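Local atomic coordinates of succinyl-CoA:3-ketoacid coenzyme A transferase subunit B (Helicobacter pylori, PDB entry 3RRL), a protein that catalyses, as subunit B of the enzyme, the transfer of coenzyme A from succinyl-CoA to a 3-oxo acid, giving a 3-oxoacyl-CoA and succinate. Residues Ala172-Glu175 with Ala180-Leu183. Residues are numbered along the deposited sequence; the frame is centred on the assembly and turned at random.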
loop_
_atom_site.group_PDB
_atom_site.type_symbol
_atom_site.label_atom_id
_atom_site.label_comp_id
_atom_site.label_asym_id
_atom_site.label_seq_id
_atom_site.Cartn_x
_atom_site.Cartn_y
_atom_site.Cartn_z
ATOM N N ALA B 172 -18.088 36.479 8.319
ATOM C CA ALA B 172 -19.193 35.624 7.939
ATOM C C ALA B 172 -18.890 34.159 7.670
ATOM O O ALA B 172 -17.749 33.743 7.579
ATOM C CB ALA B 172 -19.861 36.215 6.737
ATOM N N VAL B 173 -19.962 33.391 7.561
ATOM C CA VAL B 173 -19.896 32.001 7.185
ATOM C C VAL B 173 -20.540 31.851 5.808
ATOM O O VAL B 173 -21.641 32.311 5.578
ATOM C CB VAL B 173 -20.613 31.106 8.184
ATOM C CG1 VAL B 173 -20.492 29.672 7.774
ATOM C CG2 VAL B 173 -20.067 31.317 9.553
ATOM N N PHE B 174 -19.830 31.199 4.901
ATOM C CA PHE B 174 -20.297 30.980 3.554
ATOM C C PHE B 174 -20.302 29.499 3.245
ATOM O O PHE B 174 -19.505 28.752 3.779
ATOM C CB PHE B 174 -19.367 31.633 2.541
ATOM C CG PHE B 174 -19.244 33.112 2.670
ATOM C CD1 PHE B 174 -20.030 33.949 1.913
ATOM C CD2 PHE B 174 -18.315 33.665 3.520
ATOM C CE1 PHE B 174 -19.905 35.299 2.020
ATOM C CE2 PHE B 174 -18.189 35.021 3.626
ATOM C CZ PHE B 174 -18.983 35.838 2.875
ATOM N N GLU B 175 -21.215 29.086 2.378
ATOM C CA GLU B 175 -21.250 27.716 1.887
ATOM C C GLU B 175 -21.136 27.690 0.368
ATOM O O GLU B 175 -21.417 28.680 -0.305
ATOM C CB GLU B 175 -22.514 27.001 2.361
ATOM C CG GLU B 175 -22.472 26.666 3.843
ATOM C CD GLU B 175 -23.761 26.050 4.361
ATOM O OE1 GLU B 175 -24.726 25.913 3.574
ATOM O OE2 GLU B 175 -23.803 25.708 5.566
ATOM N N ALA B 180 -21.056 27.996 -6.740
ATOM C CA ALA B 180 -21.763 29.194 -6.304
ATOM C C ALA B 180 -21.691 29.349 -4.789
ATOM O O ALA B 180 -21.786 28.371 -4.049
ATOM C CB ALA B 180 -23.211 29.140 -6.764
HETATM N N MSE B 181 -21.541 30.587 -4.336
HETATM C CA MSE B 181 -21.265 30.865 -2.932
HETATM C C MSE B 181 -22.449 31.515 -2.221
HETATM O O MSE B 181 -22.992 32.515 -2.688
HETATM C CB MSE B 181 -20.046 31.778 -2.824
HETATM C CG MSE B 181 -19.541 31.976 -1.416
HETATM SE SE MSE B 181 -17.958 33.095 -1.443
HETATM C CE MSE B 181 -17.239 32.710 0.315
ATOM N N LYS B 182 -22.836 30.953 -1.081
ATOM C CA LYS B 182 -23.939 31.505 -0.295
ATOM C C LYS B 182 -23.467 32.019 1.059
ATOM O O LYS B 182 -22.718 31.338 1.760
ATOM C CB LYS B 182 -25.028 30.446 -0.079
ATOM C CG LYS B 182 -25.620 29.858 -1.350
ATOM C CD LYS B 182 -26.366 28.567 -1.032
ATOM C CE LYS B 182 -27.002 27.929 -2.272
ATOM N NZ LYS B 182 -28.271 28.588 -2.722
ATOM N N LEU B 183 -23.953 33.196 1.446
ATOM C CA LEU B 183 -23.660 33.734 2.760
ATOM C C LEU B 183 -24.757 33.197 3.649
ATOM O O LEU B 183 -25.905 33.604 3.525
ATOM C CB LEU B 183 -23.794 35.255 2.715
ATOM C CG LEU B 183 -23.789 35.962 4.069
ATOM C CD1 LEU B 183 -22.473 35.683 4.796
ATOM C CD2 LEU B 183 -24.013 37.462 3.920
#
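The ring of Phe-174 lies between Met-181 and Leu-183, with one methyl over each face. The CE methyl of Met-181, a selenomethionine, covers one face; it is modelled too close to CG of Phe-174, and its exact distance is doubtful. On the opposite face, CD1 of Leu-183 makes a CH-pi contact, 4.1 Å from the centroid of the Phe-174 ring. The Met-181 chain is fully extended, with CG anti to the backbone N (chi1 -172°), which carries its methyl across to the ring. CD1 of Leu-183 also packs tightly on CB of Ala-172.

The backbones pair in antiparallel fashion. Glu-175 and Lys-182 form a hydrogen-bonded pair: Glu-175 N to Lys-182 O and Lys-182 N to Glu-175 O are both 2.8 Å, the second nearly straight at 174°. Phe-174 and Leu-183 are the adjacent non-hydrogen-bonded pair. Glu-175 and Lys-182 leave the sheet face opposite Phe-174 and Leu-183. The Lys-182 chain leads away from strand 172-177, and its NZ forms a salt bridge with Glu-204.

This beta hairpin, strands 172-177 and 180-186, belongs to the large mixed sheet of the coenzyme A transferase domain, away from the predicted active-site Glu-43. Strand 166-168 flanks it on one side and strand 204-205 on the other. Helix 192-198 packs against Ala-172, Phe-174 and Leu-183.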